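Local coordinates for cyclic nucleotide-binding protein (Ruegeria pomeroyi, PDB 3FX3) that probably acts as a DNA-binding transcription regulator of the Crp type, pairing a cyclic nucleotide-binding domain with a helix-turn-helix domain in a dimer, at residues B[136-139]-B[140-144]; B[129-132]-B[133-137]; B[87-90]-B[91-95]. All blocks are in the same frame, centred on the assembly; numbering follows the deposited sequence.

Contact 1: residues B[136-139]-B[140-144]; sequences FGHL and HSLVA
Phe136 meets His140 through its carbonyl oxygen, which accepts the backbone N-H of the histidine one turn ahead and also touches its side chain. His140 N donates to Phe136 O at 3.0 Å and almost straight (171°), while the imidazole brings CD2 to 3.4 Å from the same oxygen, so that Phe136 O sits at the edge of the ring, near its plane. The neighbouring ring atom, NE2, is hydrogen-bonded to Glu88 OE1 of the second subunit. Gly137 contributes backbone alone, its O taking the N-H of Ser141. The segment belongs to helix 125-147, the long helix that in Crp-type regulators pairs the subunits and leads into the DNA-binding domain. His138 carries CG anti to its own N (chi1 -166°), which swings the imidazole forward along the helix until CD2 lies 3.8 Å from Leu142 CG and NE2 3.9 Å from Leu142 CD1. The His138 side chain also touches Leu17 and Arg20 of helix 17-20. At Leu139 the side chain turns to Leu142 of the second subunit, and its O accepts from Val143 N at 2.9 Å, with Val143 CG2 3.3 Å from that oxygen.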
ATOM      1  N   PHE B 136       9.680   0.655   1.803  1.00 23.56           N
ATOM      2  CA  PHE B 136       9.617  -0.573   0.988  1.00 24.12           C
ATOM      3  C   PHE B 136       8.838  -1.672   1.688  1.00 24.02           C
ATOM      4  O   PHE B 136       8.034  -2.372   1.068  1.00 23.28           O
ATOM      5  CB  PHE B 136      11.003  -1.090   0.593  1.00 23.82           C
ATOM      6  CG  PHE B 136      11.549  -0.486  -0.704  1.00 26.95           C
ATOM      7  CD1 PHE B 136      10.847  -0.602  -1.907  1.00 30.16           C
ATOM      8  CD2 PHE B 136      12.776   0.137  -0.732  1.00 26.96           C
ATOM      9  CE1 PHE B 136      11.377  -0.073  -3.110  1.00 31.41           C
ATOM     10  CE2 PHE B 136      13.321   0.646  -1.935  1.00 29.97           C
ATOM     11  CZ  PHE B 136      12.617   0.577  -3.100  1.00 28.32           C
ATOM     12  N   GLY B 137       9.055  -1.834   2.984  1.00 24.27           N
ATOM     13  CA  GLY B 137       8.392  -2.945   3.679  1.00 24.71           C
ATOM     14  C   GLY B 137       6.889  -2.659   3.691  1.00 24.94           C
ATOM     15  O   GLY B 137       6.050  -3.546   3.486  1.00 25.84           O
ATOM     16  N   HIS B 138       6.561  -1.399   3.877  1.00 25.01           N
ATOM     17  CA  HIS B 138       5.181  -0.959   3.870  1.00 26.43           C
ATOM     18  C   HIS B 138       4.541  -1.125   2.480  1.00 25.91           C
ATOM     19  O   HIS B 138       3.429  -1.632   2.368  1.00 25.34           O
ATOM     20  CB  HIS B 138       5.111   0.491   4.419  1.00 27.22           C
ATOM     21  CG  HIS B 138       3.733   0.961   4.767  1.00 31.74           C
ATOM     22  ND1 HIS B 138       3.465   2.269   5.122  1.00 36.63           N
ATOM     23  CD2 HIS B 138       2.535   0.320   4.777  1.00 34.91           C
ATOM     24  CE1 HIS B 138       2.171   2.402   5.368  1.00 35.32           C
ATOM     25  NE2 HIS B 138       1.587   1.238   5.164  1.00 34.62           N
ATOM     26  N   LEU B 139       5.246  -0.774   1.412  1.00 25.79           N
ATOM     27  CA  LEU B 139       4.700  -1.004   0.062  1.00 25.29           C
ATOM     28  C   LEU B 139       4.393  -2.451  -0.171  1.00 24.95           C
ATOM     29  O   LEU B 139       3.302  -2.800  -0.653  1.00 24.46           O
ATOM     30  CB  LEU B 139       5.654  -0.545  -1.023  1.00 26.07           C
ATOM     31  CG  LEU B 139       5.590   0.912  -1.388  1.00 29.15           C
ATOM     32  CD1 LEU B 139       6.838   1.341  -2.173  1.00 31.03           C
ATOM     33  CD2 LEU B 139       4.301   1.246  -2.138  1.00 28.11           C
ATOM     34  N   HIS B 140       5.332  -3.328   0.209  1.00 24.46           N
ATOM     35  CA  HIS B 140       5.092  -4.756   0.069  1.00 24.23           C
ATOM     36  C   HIS B 140       3.876  -5.221   0.827  1.00 23.80           C
ATOM     37  O   HIS B 140       3.132  -6.095   0.369  1.00 21.90           O
ATOM     38  CB  HIS B 140       6.270  -5.615   0.559  1.00 24.34           C
ATOM     39  CG  HIS B 140       7.275  -5.847  -0.494  1.00 27.23           C
ATOM     40  ND1 HIS B 140       7.052  -6.721  -1.530  1.00 30.52           N
ATOM     41  CD2 HIS B 140       8.481  -5.280  -0.722  1.00 28.78           C
ATOM     42  CE1 HIS B 140       8.096  -6.704  -2.338  1.00 29.62           C
ATOM     43  NE2 HIS B 140       8.979  -5.844  -1.868  1.00 30.31           N
ATOM     44  N   SER B 141       3.722  -4.692   2.019  1.00 23.55           N
ATOM     45  CA  SER B 141       2.583  -5.101   2.827  1.00 25.37           C
ATOM     46  C   SER B 141       1.248  -4.656   2.163  1.00 23.96           C
ATOM     47  O   SER B 141       0.282  -5.407   2.097  1.00 23.02           O
ATOM     48  CB  SER B 141       2.772  -4.567   4.258  1.00 25.94           C
ATOM     49  OG  SER B 141       1.575  -4.558   4.941  1.00 32.80           O
ATOM     50  N   LEU B 142       1.211  -3.455   1.635  1.00 23.98           N
ATOM     51  CA  LEU B 142      -0.012  -2.984   0.985  1.00 25.17           C
ATOM     52  C   LEU B 142      -0.318  -3.759  -0.353  1.00 25.03           C
ATOM     53  O   LEU B 142      -1.459  -4.113  -0.636  1.00 23.66           O
ATOM     54  CB  LEU B 142       0.085  -1.482   0.732  1.00 25.14           C
ATOM     55  CG  LEU B 142       0.164  -0.573   1.979  1.00 27.55           C
ATOM     56  CD1 LEU B 142       0.266   0.875   1.544  1.00 28.22           C
ATOM     57  CD2 LEU B 142      -1.041  -0.740   2.878  1.00 27.73           C
ATOM     58  N   VAL B 143       0.726  -4.063  -1.125  1.00 24.87           N
ATOM     59  CA  VAL B 143       0.563  -4.850  -2.337  1.00 24.99           C
ATOM     60  C   VAL B 143       0.027  -6.239  -1.974  1.00 25.47           C
ATOM     61  O   VAL B 143      -0.869  -6.754  -2.650  1.00 24.63           O
ATOM     62  CB  VAL B 143       1.915  -5.002  -3.105  1.00 25.90           C
ATOM     63  CG1 VAL B 143       1.825  -6.153  -4.175  1.00 22.69           C
ATOM     64  CG2 VAL B 143       2.331  -3.669  -3.728  1.00 24.02           C
ATOM     65  N   ALA B 144       0.571  -6.857  -0.914  1.00 24.77           N
ATOM     66  CA  ALA B 144       0.111  -8.188  -0.519  1.00 24.61           C
ATOM     67  C   ALA B 144      -1.340  -8.092  -0.071  1.00 25.06           C
ATOM     68  O   ALA B 144      -2.155  -8.951  -0.403  1.00 24.11           O
ATOM     69  CB  ALA B 144       0.998  -8.810   0.595  1.00 23.55           C
TER

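Contact 2: residues B[129-132]-B[133-137]; sequences ISIL and ATTFG
Leu132 holds CG anti to its backbone N (chi1 -175°), which stands the isobutyl group out from the helix, and the Phe136 ring leans back along the axis to lie beside it, pointing the same way. Leu132 CG and CD1 both come within 3.6 Å of Phe136 CE2, so one corner of the ring rests on the branch point and one methyl of the leucine. Thr135, between them in sequence, puts OG1 in the tight slot between its N and its carbonyl carbon (chi1 62°). This folds the hydroxyl back over the preceding turn, 3.3 Å from Leu132 O and 3.7 Å from Leu132 CD1. Its proton may go to that carbonyl, but this is not settled, because Thr135 OG1 also hydrogen-bonds the Thr135 OG1 of the second subunit. The methyl CG2 of Thr135, anti to the carbonyl carbon, comes to Ile131 CG2 at 4.2 Å, a loose, oblique meeting.

Leu132 O is a busy acceptor: it receives Phe136 N at 2.9 Å (163°), and Phe136 CD2 lies 3.3 Å from it. Ala133 CB lies 3.5 Å from Ser130 O, and Arg93 of the second subunit packs on Ala133; the same arginine donates NH2 to Thr134 OG1. Ile131 faces both ways, touching Phe117 and Met121 of its own chain and Leu132 of the partner.

With apolar side chains and the Thr135 pair turned to the partner, this is the dimerisation helix of the Crp family, here followed along two of its turns and lying just beyond Cys128, whose interchain disulfide has been seen.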
ATOM      1  N   ILE B 129      18.247   6.074   3.973  1.00 24.45           N
ATOM      2  CA  ILE B 129      18.290   4.622   3.820  1.00 25.00           C
ATOM      3  C   ILE B 129      17.314   3.921   4.772  1.00 25.45           C
ATOM      4  O   ILE B 129      16.606   3.022   4.331  1.00 24.67           O
ATOM      5  CB  ILE B 129      19.704   4.063   3.951  1.00 24.75           C
ATOM      6  CG1 ILE B 129      20.552   4.500   2.744  1.00 25.76           C
ATOM      7  CG2 ILE B 129      19.748   2.504   4.088  1.00 25.27           C
ATOM      8  CD1 ILE B 129      22.034   4.311   2.986  1.00 22.58           C
ATOM      9  N   SER B 130      17.253   4.335   6.053  1.00 25.90           N
ATOM     10  CA  SER B 130      16.292   3.730   7.019  1.00 25.76           C
ATOM     11  C   SER B 130      14.877   4.002   6.645  1.00 24.24           C
ATOM     12  O   SER B 130      14.052   3.117   6.706  1.00 23.91           O
ATOM     13  CB  SER B 130      16.494   4.253   8.435  1.00 26.16           C
ATOM     14  OG  SER B 130      17.832   3.982   8.703  1.00 31.47           O
ATOM     15  N   ILE B 131      14.604   5.242   6.266  1.00 23.86           N
ATOM     16  CA  ILE B 131      13.261   5.607   5.866  1.00 24.21           C
ATOM     17  C   ILE B 131      12.822   4.781   4.666  1.00 23.67           C
ATOM     18  O   ILE B 131      11.732   4.231   4.642  1.00 24.49           O
ATOM     19  CB  ILE B 131      13.079   7.104   5.600  1.00 23.98           C
ATOM     20  CG1 ILE B 131      13.460   7.918   6.843  1.00 24.31           C
ATOM     21  CG2 ILE B 131      11.577   7.376   5.243  1.00 23.52           C
ATOM     22  CD1 ILE B 131      13.635   9.435   6.607  1.00 22.82           C
ATOM     23  N   LEU B 132      13.692   4.645   3.696  1.00 23.88           N
ATOM     24  CA  LEU B 132      13.360   3.880   2.489  1.00 24.28           C
ATOM     25  C   LEU B 132      13.186   2.408   2.798  1.00 24.17           C
ATOM     26  O   LEU B 132      12.347   1.745   2.175  1.00 23.94           O
ATOM     27  CB  LEU B 132      14.447   4.109   1.419  1.00 24.00           C
ATOM     28  CG  LEU B 132      14.249   3.503   0.032  1.00 26.75           C
ATOM     29  CD1 LEU B 132      12.945   4.023  -0.642  1.00 22.95           C
ATOM     30  CD2 LEU B 132      15.525   3.765  -0.870  1.00 21.59           C
ATOM     31  N   ALA B 133      13.975   1.866   3.733  1.00 23.19           N
ATOM     32  CA  ALA B 133      13.783   0.460   4.108  1.00 23.40           C
ATOM     33  C   ALA B 133      12.327   0.316   4.584  1.00 23.95           C
ATOM     34  O   ALA B 133      11.600  -0.572   4.131  1.00 22.93           O
ATOM     35  CB  ALA B 133      14.751   0.008   5.210  1.00 22.48           C
ATOM     36  N   THR B 134      11.907   1.243   5.448  1.00 24.33           N
ATOM     37  CA  THR B 134      10.581   1.198   6.050  1.00 24.02           C
ATOM     38  C   THR B 134       9.467   1.321   4.999  1.00 24.63           C
ATOM     39  O   THR B 134       8.503   0.553   5.036  1.00 24.85           O
ATOM     40  CB  THR B 134      10.451   2.266   7.138  1.00 24.44           C
ATOM     41  OG1 THR B 134      11.373   1.945   8.181  1.00 21.91           O
ATOM     42  CG2 THR B 134       8.931   2.365   7.728  1.00 23.45           C
ATOM     43  N   THR B 135       9.621   2.249   4.045  1.00 24.67           N
ATOM     44  CA  THR B 135       8.614   2.470   3.073  1.00 24.44           C
ATOM     45  C   THR B 135       8.552   1.290   2.115  1.00 24.30           C
ATOM     46  O   THR B 135       7.459   0.911   1.695  1.00 24.35           O
ATOM     47  CB  THR B 135       8.751   3.842   2.327  1.00 26.05           C
ATOM     48  OG1 THR B 135       9.975   3.902   1.605  1.00 27.91           O
ATOM     49  CG2 THR B 135       8.709   5.018   3.292  1.00 27.71           C
ATOM     50  N   PHE B 136       9.680   0.655   1.803  1.00 23.56           N
ATOM     51  CA  PHE B 136       9.617  -0.573   0.988  1.00 24.12           C
ATOM     52  C   PHE B 136       8.838  -1.672   1.688  1.00 24.02           C
ATOM     53  O   PHE B 136       8.034  -2.372   1.068  1.00 23.28           O
ATOM     54  CB  PHE B 136      11.003  -1.090   0.593  1.00 23.82           C
ATOM     55  CG  PHE B 136      11.549  -0.486  -0.704  1.00 26.95           C
ATOM     56  CD1 PHE B 136      10.847  -0.602  -1.907  1.00 30.16           C
ATOM     57  CD2 PHE B 136      12.776   0.137  -0.732  1.00 26.96           C
ATOM     58  CE1 PHE B 136      11.377  -0.073  -3.110  1.00 31.41           C
ATOM     59  CE2 PHE B 136      13.321   0.646  -1.935  1.00 29.97           C
ATOM     60  CZ  PHE B 136      12.617   0.577  -3.100  1.00 28.32           C
ATOM     61  N   GLY B 137       9.055  -1.834   2.984  1.00 24.27           N
ATOM     62  CA  GLY B 137       8.392  -2.945   3.679  1.00 24.71           C
ATOM     63  C   GLY B 137       6.889  -2.659   3.691  1.00 24.94           C
ATOM     64  O   GLY B 137       6.050  -3.546   3.486  1.00 25.84           O
TER

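Contact 3: residues B[87-90]-B[91-95]; sequences GEAV and ALRNT
The short helix 88-93 follows strand 84-86 in the cyclic nucleotide-binding domain, at the place where this family carries its phosphate-binding cassette, and Gly87 opens it by meeting Ala91. Gly87 is the N-cap, in a backbone conformation (phi 84°) that glycine adopts readily. Its own O accepts from Ala91 N at 3.1 Å, and Ala91 CB sits 3.2 Å from that oxygen. Glu88 O then receives Leu92 N at 3.0 Å. The carboxylate of Glu88 faces elsewhere: OE2 is bonded to Ser85 OG and OE1 to His140 of the second subunit, one bond to each oxygen, which fixes how the carboxylate is turned. Leu92 covers Phe117, Val118 and Met121 of helix 114-123.

The helix ends in a Schellman motif. Asn94 adopts a positive phi (52°), and the two characteristic bonds, Thr95 N to Val90 O and Asn94 N to Ala91 O, are both weak. Beyond the turn the Thr95 side chain meets Val90 obliquely, Thr95 OG1 lying 3.6 Å from Val90 CG2.

Arg93 N donates to Ala89 O at 2.9 Å. With CG anti to the carbonyl carbon (chi1 -73°) and the chain extended from CG to NE, Arg93 runs back past that oxygen, CG and CD each lying 3.5 Å from Ala89 O. The guanidinium, whose NH2 has Thr134 of the second subunit as its partner, carries Ala89 CB over one face, 4.1 Å from Arg93 NH1.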
ATOM      1  N   GLY B  87       1.588  15.502   0.686  1.00 26.63           N
ATOM      2  CA  GLY B  87       2.563  16.377   0.074  1.00 26.02           C
ATOM      3  C   GLY B  87       4.018  15.949   0.153  1.00 27.31           C
ATOM      4  O   GLY B  87       4.914  16.737  -0.196  1.00 26.77           O
ATOM      5  N   GLU B  88       4.264  14.717   0.621  1.00 27.33           N
ATOM      6  CA  GLU B  88       5.630  14.214   0.797  1.00 27.32           C
ATOM      7  C   GLU B  88       6.374  14.208  -0.530  1.00 27.39           C
ATOM      8  O   GLU B  88       7.460  14.793  -0.629  1.00 27.04           O
ATOM      9  CB  GLU B  88       5.679  12.792   1.401  1.00 27.50           C
ATOM     10  CG  GLU B  88       4.970  12.590   2.730  1.00 27.67           C
ATOM     11  CD  GLU B  88       3.492  12.223   2.605  1.00 29.74           C
ATOM     12  OE1 GLU B  88       2.899  12.386   1.519  1.00 29.54           O
ATOM     13  OE2 GLU B  88       2.915  11.769   3.617  1.00 34.07           O
ATOM     14  N   ALA B  89       5.793  13.574  -1.547  1.00 26.73           N
ATOM     15  CA  ALA B  89       6.483  13.409  -2.826  1.00 27.06           C
ATOM     16  C   ALA B  89       6.843  14.757  -3.442  1.00 28.08           C
ATOM     17  O   ALA B  89       7.986  14.977  -3.907  1.00 27.01           O
ATOM     18  CB  ALA B  89       5.638  12.559  -3.824  1.00 26.16           C
ATOM     19  N   VAL B  90       5.870  15.675  -3.487  1.00 28.30           N
ATOM     20  CA  VAL B  90       6.115  16.912  -4.190  1.00 27.62           C
ATOM     21  C   VAL B  90       7.108  17.789  -3.439  1.00 27.51           C
ATOM     22  O   VAL B  90       7.903  18.514  -4.055  1.00 26.81           O
ATOM     23  CB  VAL B  90       4.789  17.649  -4.568  1.00 28.61           C
ATOM     24  CG1 VAL B  90       3.964  18.028  -3.342  1.00 28.87           C
ATOM     25  CG2 VAL B  90       5.139  18.864  -5.352  1.00 28.83           C
ATOM     26  N   ALA B  91       7.106  17.694  -2.111  1.00 27.19           N
ATOM     27  CA  ALA B  91       8.034  18.443  -1.321  1.00 27.48           C
ATOM     28  C   ALA B  91       9.474  17.915  -1.548  1.00 28.29           C
ATOM     29  O   ALA B  91      10.406  18.694  -1.684  1.00 28.11           O
ATOM     30  CB  ALA B  91       7.652  18.397   0.171  1.00 26.76           C
ATOM     31  N   LEU B  92       9.641  16.600  -1.626  1.00 27.82           N
ATOM     32  CA  LEU B  92      10.971  16.053  -1.847  1.00 28.40           C
ATOM     33  C   LEU B  92      11.431  16.260  -3.312  1.00 28.74           C
ATOM     34  O   LEU B  92      12.614  16.361  -3.583  1.00 29.32           O
ATOM     35  CB  LEU B  92      11.000  14.575  -1.459  1.00 27.21           C
ATOM     36  CG  LEU B  92      10.732  14.242   0.012  1.00 27.88           C
ATOM     37  CD1 LEU B  92      10.769  12.721   0.173  1.00 23.93           C
ATOM     38  CD2 LEU B  92      11.750  14.883   0.868  1.00 28.42           C
ATOM     39  N   ARG B  93      10.517  16.318  -4.263  1.00 29.82           N
ATOM     40  CA  ARG B  93      10.914  16.609  -5.639  1.00 30.78           C
ATOM     41  C   ARG B  93      11.077  18.084  -5.883  1.00 31.51           C
ATOM     42  O   ARG B  93      11.614  18.488  -6.909  1.00 30.37           O
ATOM     43  CB  ARG B  93       9.914  16.059  -6.644  1.00 30.92           C
ATOM     44  CG  ARG B  93       9.999  14.578  -6.745  1.00 32.02           C
ATOM     45  CD  ARG B  93       8.706  13.969  -7.214  1.00 34.15           C
ATOM     46  NE  ARG B  93       8.857  12.524  -7.435  1.00 34.50           N
ATOM     47  CZ  ARG B  93       7.852  11.707  -7.724  1.00 36.50           C
ATOM     48  NH1 ARG B  93       6.624  12.188  -7.833  1.00 37.40           N
ATOM     49  NH2 ARG B  93       8.070  10.413  -7.927  1.00 36.89           N
ATOM     50  N   ASN B  94      10.552  18.889  -4.966  1.00 32.89           N
ATOM     51  CA  ASN B  94      10.545  20.310  -5.146  1.00 33.96           C
ATOM     52  C   ASN B  94       9.960  20.709  -6.505  1.00 34.42           C
ATOM     53  O   ASN B  94      10.532  21.520  -7.210  1.00 34.71           O
ATOM     54  CB  ASN B  94      11.970  20.851  -4.997  1.00 34.91           C
ATOM     55  CG  ASN B  94      11.987  22.336  -4.874  1.00 39.19           C
ATOM     56  OD1 ASN B  94      10.987  22.955  -4.468  1.00 44.23           O
ATOM     57  ND2 ASN B  94      13.087  22.943  -5.269  1.00 43.66           N
ATOM     58  N   THR B  95       8.825  20.122  -6.874  1.00 34.57           N
ATOM     59  CA  THR B  95       8.105  20.535  -8.061  1.00 35.23           C
ATOM     60  C   THR B  95       6.826  21.312  -7.648  1.00 34.13           C
ATOM     61  O   THR B  95       6.399  21.254  -6.510  1.00 33.69           O
ATOM     62  CB  THR B  95       7.768  19.321  -8.982  1.00 35.43           C
ATOM     63  OG1 THR B  95       7.220  18.270  -8.184  1.00 36.93           O
ATOM     64  CG2 THR B  95       9.052  18.803  -9.773  1.00 36.04           C
TER

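Contacts 1 and 2 are overlapping pieces of helix 125-147, sharing Phe136 and Gly137, with centres 11 Å apart. Contact 3, on the nucleotide-binding domain, lies apart from them within the chain: its centre is about 17 Å from that of contact 2 and 21 Å from that of contact 1, and the nearest atoms are about 7 and 10 Å away. The dimer joins what the chain separates, because contact 3 of one subunit bonds to the helix of the other at both contacts, through its glutamate and its arginine. Near contact 1, a phosphate ion, probably from the crystallisation liquor, lies about 3 Å from the His140 side chain, beside that junction.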